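Long-range contact in pyruvate carboxylase n-terminal domain (Aquifex aeolicus, PDB 1ULZ), which forms the biotin carboxylase subunit of a pyruvate carboxylase, a biotin-dependent enzyme with a central domain of the ATP-grasp superfamily: residues L56-I66 with F83-C94. The protein carries 1 engineered substitution. Numbering follows the deposited sequence.
Sequences LDTYLNKQRII and FLAENAEFAKMC
F83 lies against Y59 in an offset stack, the ring planes 21° apart and the centroids separated by 5.0 Å; Y59 CB sits over the centre of the F83 ring as a CH-pi donor, while L60 CD2 meets that ring at its edge. L84, branched and apolar, fits the turn between helices 57-60 and 62-71: its CG is 3.3 Å from Y59 O, CD2 touches K62 CG, and CD1 meets I65 CD1 tip to tip. The same CD1 covers the centre of one F90 face, and C94 SG lies over the rim of the opposite face, so the flat ring is held between an aliphatic branch and a sulfur. K62 suits its place through a long aliphatic stem, which runs past F90 in the opposite direction, CD 3.7 Å from F90 CB. Bends at its third and fourth torsions carry NZ to a water oxygen 2.6 Å away, which also accepts from N87 ND2; the salt bridge from K62 NZ to E89 OE2 is long, at 3.9 Å. N87 suits the N-cap because its OD1 accepts from F90 N. Farther along, apolar I66 presses CD1 tightly on M93 CB (3.3 Å). Segments 62-66 and 88-94 cross at -33°, I65 reaching strand 28-32 and F90 strand 100-101 of the Rossmann-like domain's parallel sheet.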
ATOM      1  N   LEU A  56     -20.776 -22.564 -12.187  1.00 29.20           N
ATOM      2  CA  LEU A  56     -19.900 -22.247 -13.313  1.00 29.52           C
ATOM      3  C   LEU A  56     -20.638 -21.587 -14.470  1.00 29.61           C
ATOM      4  O   LEU A  56     -20.099 -20.686 -15.121  1.00 30.10           O
ATOM      5  CB  LEU A  56     -19.197 -23.509 -13.815  1.00 29.61           C
ATOM      6  CG  LEU A  56     -18.212 -24.137 -12.830  1.00 31.11           C
ATOM      7  CD1 LEU A  56     -17.556 -25.363 -13.462  1.00 31.11           C
ATOM      8  CD2 LEU A  56     -17.163 -23.102 -12.446  1.00 30.31           C
ATOM      9  N   ASP A  57     -21.867 -22.032 -14.721  1.00 28.31           N
ATOM     10  CA  ASP A  57     -22.681 -21.483 -15.801  1.00 27.44           C
ATOM     11  C   ASP A  57     -22.919 -19.987 -15.619  1.00 26.99           C
ATOM     12  O   ASP A  57     -23.163 -19.264 -16.592  1.00 25.77           O
ATOM     13  CB  ASP A  57     -24.022 -22.215 -15.879  1.00 28.03           C
ATOM     14  CG  ASP A  57     -24.995 -21.549 -16.840  1.00 28.31           C
ATOM     15  OD1 ASP A  57     -25.951 -20.895 -16.370  1.00 27.82           O
ATOM     16  OD2 ASP A  57     -24.794 -21.668 -18.068  1.00 29.56           O
ATOM     17  N   THR A  58     -22.861 -19.536 -14.368  1.00 26.13           N
ATOM     18  CA  THR A  58     -23.041 -18.126 -14.038  1.00 25.39           C
ATOM     19  C   THR A  58     -22.050 -17.257 -14.810  1.00 25.37           C
ATOM     20  O   THR A  58     -22.414 -16.210 -15.353  1.00 25.00           O
ATOM     21  CB  THR A  58     -22.797 -17.864 -12.529  1.00 27.05           C
ATOM     22  OG1 THR A  58     -23.885 -18.391 -11.757  1.00 26.21           O
ATOM     23  CG2 THR A  58     -22.658 -16.365 -12.265  1.00 24.74           C
ATOM     24  N   TYR A  59     -20.798 -17.705 -14.861  1.00 25.54           N
ATOM     25  CA  TYR A  59     -19.739 -16.953 -15.530  1.00 25.94           C
ATOM     26  C   TYR A  59     -19.337 -17.463 -16.916  1.00 26.84           C
ATOM     27  O   TYR A  59     -18.515 -16.844 -17.578  1.00 24.71           O
ATOM     28  CB  TYR A  59     -18.485 -16.910 -14.634  1.00 24.90           C
ATOM     29  CG  TYR A  59     -18.758 -16.437 -13.220  1.00 24.55           C
ATOM     30  CD1 TYR A  59     -19.107 -17.336 -12.220  1.00 23.76           C
ATOM     31  CD2 TYR A  59     -18.752 -15.082 -12.906  1.00 23.69           C
ATOM     32  CE1 TYR A  59     -19.454 -16.900 -10.948  1.00 23.07           C
ATOM     33  CE2 TYR A  59     -19.100 -14.638 -11.641  1.00 22.94           C
ATOM     34  CZ  TYR A  59     -19.455 -15.552 -10.667  1.00 23.04           C
ATOM     35  OH  TYR A  59     -19.859 -15.111  -9.427  1.00 22.82           O
ATOM     36  N   LEU A  60     -19.916 -18.575 -17.363  1.00 27.83           N
ATOM     37  CA  LEU A  60     -19.535 -19.124 -18.663  1.00 29.20           C
ATOM     38  C   LEU A  60     -20.602 -19.077 -19.740  1.00 29.66           C
ATOM     39  O   LEU A  60     -20.344 -19.462 -20.883  1.00 30.39           O
ATOM     40  CB  LEU A  60     -19.057 -20.572 -18.509  1.00 29.20           C
ATOM     41  CG  LEU A  60     -17.832 -20.818 -17.626  1.00 30.75           C
ATOM     42  CD1 LEU A  60     -17.537 -22.311 -17.577  1.00 29.38           C
ATOM     43  CD2 LEU A  60     -16.626 -20.050 -18.175  1.00 30.47           C
ATOM     44  N   ASN A  61     -21.801 -18.623 -19.395  1.00 30.02           N
ATOM     45  CA  ASN A  61     -22.863 -18.559 -20.387  1.00 28.32           C
ATOM     46  C   ASN A  61     -22.715 -17.275 -21.189  1.00 27.73           C
ATOM     47  O   ASN A  61     -23.181 -16.208 -20.788  1.00 25.28           O
ATOM     48  CB  ASN A  61     -24.236 -18.615 -19.719  1.00 30.03           C
ATOM     49  CG  ASN A  61     -25.341 -18.913 -20.709  1.00 31.81           C
ATOM     50  OD1 ASN A  61     -25.502 -18.200 -21.697  1.00 32.05           O
ATOM     51  ND2 ASN A  61     -26.102 -19.975 -20.455  1.00 30.59           N
ATOM     52  N   LYS A  62     -22.054 -17.402 -22.333  1.00 27.61           N
ATOM     53  CA  LYS A  62     -21.783 -16.276 -23.217  1.00 27.85           C
ATOM     54  C   LYS A  62     -22.974 -15.393 -23.600  1.00 27.75           C
ATOM     55  O   LYS A  62     -22.927 -14.169 -23.444  1.00 26.60           O
ATOM     56  CB  LYS A  62     -21.093 -16.788 -24.490  1.00 27.88           C
ATOM     57  CG  LYS A  62     -19.734 -17.427 -24.247  1.00 25.43           C
ATOM     58  CD  LYS A  62     -19.012 -17.741 -25.559  1.00 26.83           C
ATOM     59  CE  LYS A  62     -19.770 -18.767 -26.386  1.00 27.67           C
ATOM     60  NZ  LYS A  62     -19.814 -20.087 -25.688  1.00 27.58           N
ATOM     61  N   GLN A  63     -24.042 -16.006 -24.095  1.00 27.73           N
ATOM     62  CA  GLN A  63     -25.207 -15.243 -24.524  1.00 27.22           C
ATOM     63  C   GLN A  63     -25.984 -14.570 -23.397  1.00 26.23           C
ATOM     64  O   GLN A  63     -26.432 -13.435 -23.542  1.00 25.81           O
ATOM     65  CB  GLN A  63     -26.148 -16.137 -25.334  1.00 29.83           C
ATOM     66  CG  GLN A  63     -27.257 -15.366 -26.005  1.00 32.73           C
ATOM     67  CD  GLN A  63     -26.712 -14.297 -26.928  1.00 36.23           C
ATOM     68  OE1 GLN A  63     -25.850 -14.574 -27.762  1.00 38.34           O
ATOM     69  NE2 GLN A  63     -27.212 -13.070 -26.791  1.00 36.29           N
ATOM     70  N   ARG A  64     -26.154 -15.260 -22.276  1.00 25.54           N
ATOM     71  CA  ARG A  64     -26.888 -14.669 -21.159  1.00 25.57           C
ATOM     72  C   ARG A  64     -26.188 -13.408 -20.658  1.00 24.35           C
ATOM     73  O   ARG A  64     -26.834 -12.399 -20.355  1.00 23.61           O
ATOM     74  CB  ARG A  64     -27.013 -15.664 -20.002  1.00 25.00           C
ATOM     75  CG  ARG A  64     -27.870 -15.134 -18.869  1.00 27.86           C
ATOM     76  CD  ARG A  64     -27.960 -16.102 -17.702  1.00 29.10           C
ATOM     77  NE  ARG A  64     -28.706 -17.309 -18.039  1.00 30.48           N
ATOM     78  CZ  ARG A  64     -28.201 -18.535 -17.966  1.00 32.76           C
ATOM     79  NH1 ARG A  64     -28.946 -19.586 -18.290  1.00 32.38           N
ATOM     80  NH2 ARG A  64     -26.944 -18.708 -17.572  1.00 31.56           N
ATOM     81  N   ILE A  65     -24.863 -13.472 -20.579  1.00 23.83           N
ATOM     82  CA  ILE A  65     -24.072 -12.345 -20.107  1.00 23.88           C
ATOM     83  C   ILE A  65     -24.146 -11.172 -21.080  1.00 24.04           C
ATOM     84  O   ILE A  65     -24.293 -10.020 -20.665  1.00 24.69           O
ATOM     85  CB  ILE A  65     -22.609 -12.779 -19.865  1.00 23.22           C
ATOM     86  CG1 ILE A  65     -22.555 -13.680 -18.625  1.00 21.54           C
ATOM     87  CG2 ILE A  65     -21.711 -11.557 -19.690  1.00 23.08           C
ATOM     88  CD1 ILE A  65     -21.239 -14.391 -18.425  1.00 22.83           C
ATOM     89  N   ILE A  66     -24.053 -11.460 -22.374  1.00 25.14           N
ATOM     90  CA  ILE A  66     -24.152 -10.411 -23.384  1.00 24.78           C
ATOM     91  C   ILE A  66     -25.543  -9.783 -23.303  1.00 25.24           C
ATOM     92  O   ILE A  66     -25.687  -8.560 -23.302  1.00 25.76           O
ATOM     93  CB  ILE A  66     -23.902 -10.980 -24.808  1.00 25.55           C
ATOM     94  CG1 ILE A  66     -22.397 -11.169 -25.022  1.00 26.02           C
ATOM     95  CG2 ILE A  66     -24.489 -10.055 -25.862  1.00 24.09           C
ATOM     96  CD1 ILE A  66     -22.023 -11.760 -26.363  1.00 27.32           C
ATOM     97  N   PHE A  83     -12.228 -18.146 -16.716  1.00 23.31           N
ATOM     98  CA  PHE A  83     -13.572 -18.117 -17.290  1.00 24.03           C
ATOM     99  C   PHE A  83     -13.599 -17.757 -18.776  1.00 24.00           C
ATOM    100  O   PHE A  83     -13.018 -18.467 -19.590  1.00 23.55           O
ATOM    101  CB  PHE A  83     -14.473 -17.166 -16.501  1.00 24.89           C
ATOM    102  CG  PHE A  83     -14.718 -17.608 -15.083  1.00 27.64           C
ATOM    103  CD1 PHE A  83     -15.198 -18.884 -14.814  1.00 27.71           C
ATOM    104  CD2 PHE A  83     -14.464 -16.755 -14.020  1.00 27.66           C
ATOM    105  CE1 PHE A  83     -15.421 -19.302 -13.508  1.00 28.58           C
ATOM    106  CE2 PHE A  83     -14.685 -17.165 -12.711  1.00 28.50           C
ATOM    107  CZ  PHE A  83     -15.164 -18.440 -12.456  1.00 28.05           C
ATOM    108  N   LEU A  84     -14.267 -16.663 -19.132  1.00 24.35           N
ATOM    109  CA  LEU A  84     -14.363 -16.260 -20.539  1.00 23.27           C
ATOM    110  C   LEU A  84     -13.286 -15.271 -20.983  1.00 24.18           C
ATOM    111  O   LEU A  84     -13.366 -14.733 -22.089  1.00 23.13           O
ATOM    112  CB  LEU A  84     -15.735 -15.642 -20.822  1.00 24.56           C
ATOM    113  CG  LEU A  84     -16.991 -16.469 -20.531  1.00 24.43           C
ATOM    114  CD1 LEU A  84     -18.217 -15.609 -20.782  1.00 24.57           C
ATOM    115  CD2 LEU A  84     -17.015 -17.711 -21.406  1.00 26.63           C
ATOM    116  N   ALA A  85     -12.282 -15.046 -20.135  1.00 22.51           N
ATOM    117  CA  ALA A  85     -11.207 -14.094 -20.427  1.00 23.19           C
ATOM    118  C   ALA A  85     -10.486 -14.321 -21.748  1.00 22.82           C
ATOM    119  O   ALA A  85     -10.227 -13.375 -22.491  1.00 21.84           O
ATOM    120  CB  ALA A  85     -10.188 -14.092 -19.293  1.00 21.70           C
ATOM    121  N   GLU A  86     -10.154 -15.572 -22.037  1.00 23.28           N
ATOM    122  CA  GLU A  86      -9.449 -15.890 -23.265  1.00 23.60           C
ATOM    123  C   GLU A  86     -10.308 -16.697 -24.225  1.00 24.53           C
ATOM    124  O   GLU A  86      -9.809 -17.544 -24.954  1.00 25.76           O
ATOM    125  CB  GLU A  86      -8.152 -16.634 -22.939  1.00 24.69           C
ATOM    126  CG  GLU A  86      -7.248 -15.858 -21.981  1.00 24.57           C
ATOM    127  CD  GLU A  86      -5.978 -16.604 -21.637  1.00 26.33           C
ATOM    128  OE1 GLU A  86      -5.032 -16.575 -22.449  1.00 28.81           O
ATOM    129  OE2 GLU A  86      -5.924 -17.228 -20.556  1.00 26.63           O
ATOM    130  N   ASN A  87     -11.604 -16.416 -24.215  1.00 24.21           N
ATOM    131  CA  ASN A  87     -12.562 -17.084 -25.089  1.00 25.11           C
ATOM    132  C   ASN A  87     -12.741 -16.186 -26.315  1.00 25.37           C
ATOM    133  O   ASN A  87     -13.503 -15.217 -26.275  1.00 23.35           O
ATOM    134  CB  ASN A  87     -13.897 -17.247 -24.358  1.00 23.22           C
ATOM    135  CG  ASN A  87     -14.888 -18.088 -25.128  1.00 25.52           C
ATOM    136  OD1 ASN A  87     -15.228 -17.783 -26.274  1.00 26.79           O
ATOM    137  ND2 ASN A  87     -15.370 -19.154 -24.501  1.00 23.34           N
ATOM    138  N   ALA A  88     -12.036 -16.503 -27.398  1.00 26.39           N
ATOM    139  CA  ALA A  88     -12.110 -15.698 -28.618  1.00 27.12           C
ATOM    140  C   ALA A  88     -13.539 -15.551 -29.120  1.00 27.35           C
ATOM    141  O   ALA A  88     -13.914 -14.504 -29.638  1.00 28.27           O
ATOM    142  CB  ALA A  88     -11.223 -16.301 -29.710  1.00 27.42           C
ATOM    143  N   GLU A  89     -14.342 -16.594 -28.951  1.00 28.11           N
ATOM    144  CA  GLU A  89     -15.734 -16.567 -29.395  1.00 29.16           C
ATOM    145  C   GLU A  89     -16.544 -15.507 -28.648  1.00 27.55           C
ATOM    146  O   GLU A  89     -17.278 -14.726 -29.257  1.00 28.02           O
ATOM    147  CB  GLU A  89     -16.373 -17.947 -29.192  1.00 30.77           C
ATOM    148  CG  GLU A  89     -17.737 -18.103 -29.830  1.00 35.57           C
ATOM    149  CD  GLU A  89     -18.346 -19.487 -29.600  1.00 39.42           C
ATOM    150  OE1 GLU A  89     -19.473 -19.720 -30.086  1.00 39.12           O
ATOM    151  OE2 GLU A  89     -17.702 -20.339 -28.936  1.00 40.94           O
ATOM    152  N   PHE A  90     -16.416 -15.487 -27.324  1.00 26.15           N
ATOM    153  CA  PHE A  90     -17.135 -14.518 -26.507  1.00 24.60           C
ATOM    154  C   PHE A  90     -16.734 -13.105 -26.910  1.00 23.88           C
ATOM    155  O   PHE A  90     -17.582 -12.228 -27.070  1.00 24.13           O
ATOM    156  CB  PHE A  90     -16.828 -14.748 -25.020  1.00 25.04           C
ATOM    157  CG  PHE A  90     -17.523 -13.782 -24.100  1.00 24.85           C
ATOM    158  CD1 PHE A  90     -18.905 -13.645 -24.128  1.00 23.41           C
ATOM    159  CD2 PHE A  90     -16.793 -13.009 -23.206  1.00 23.94           C
ATOM    160  CE1 PHE A  90     -19.544 -12.753 -23.282  1.00 25.89           C
ATOM    161  CE2 PHE A  90     -17.424 -12.115 -22.356  1.00 24.15           C
ATOM    162  CZ  PHE A  90     -18.797 -11.983 -22.391  1.00 25.51           C
ATOM    163  N   ALA A  91     -15.432 -12.890 -27.076  1.00 24.29           N
ATOM    164  CA  ALA A  91     -14.921 -11.583 -27.470  1.00 24.76           C
ATOM    165  C   ALA A  91     -15.545 -11.163 -28.803  1.00 24.29           C
ATOM    166  O   ALA A  91     -15.916 -10.004 -28.986  1.00 23.64           O
ATOM    167  CB  ALA A  91     -13.401 -11.629 -27.586  1.00 22.80           C
ATOM    168  N   LYS A  92     -15.663 -12.115 -29.726  1.00 24.76           N
ATOM    169  CA  LYS A  92     -16.250 -11.843 -31.038  1.00 26.02           C
ATOM    170  C   LYS A  92     -17.724 -11.463 -30.868  1.00 26.45           C
ATOM    171  O   LYS A  92     -18.193 -10.461 -31.417  1.00 26.12           O
ATOM    172  CB  LYS A  92     -16.113 -13.082 -31.929  1.00 27.37           C
ATOM    173  CG  LYS A  92     -16.621 -12.934 -33.358  1.00 31.05           C
ATOM    174  CD  LYS A  92     -16.321 -14.209 -34.153  1.00 35.51           C
ATOM    175  CE  LYS A  92     -16.873 -14.159 -35.584  1.00 37.60           C
ATOM    176  NZ  LYS A  92     -18.368 -14.103 -35.608  1.00 39.89           N
ATOM    177  N   MET A  93     -18.449 -12.259 -30.090  1.00 27.07           N
ATOM    178  CA  MET A  93     -19.860 -11.991 -29.847  1.00 27.82           C
ATOM    179  C   MET A  93     -20.072 -10.597 -29.245  1.00 27.68           C
ATOM    180  O   MET A  93     -21.005  -9.888 -29.624  1.00 28.07           O
ATOM    181  CB  MET A  93     -20.439 -13.074 -28.936  1.00 28.47           C
ATOM    182  CG  MET A  93     -20.575 -14.433 -29.610  1.00 30.99           C
ATOM    183  SD  MET A  93     -20.810 -15.797 -28.435  1.00 32.35           S
ATOM    184  CE  MET A  93     -22.469 -15.431 -27.811  1.00 31.88           C
ATOM    185  N   CYS A  94     -19.202 -10.196 -28.320  1.00 27.88           N
ATOM    186  CA  CYS A  94     -19.316  -8.877 -27.702  1.00 27.57           C
ATOM    187  C   CYS A  94     -19.229  -7.781 -28.761  1.00 28.51           C
ATOM    188  O   CYS A  94     -20.049  -6.859 -28.791  1.00 27.35           O
ATOM    189  CB  CYS A  94     -18.200  -8.665 -26.670  1.00 27.12           C
ATOM    190  SG  CYS A  94     -18.459  -9.502 -25.086  1.00 27.44           S
TER
HETATM  191  O   HOH W   1     -17.328 -20.960 -25.691  1.00 32.12           O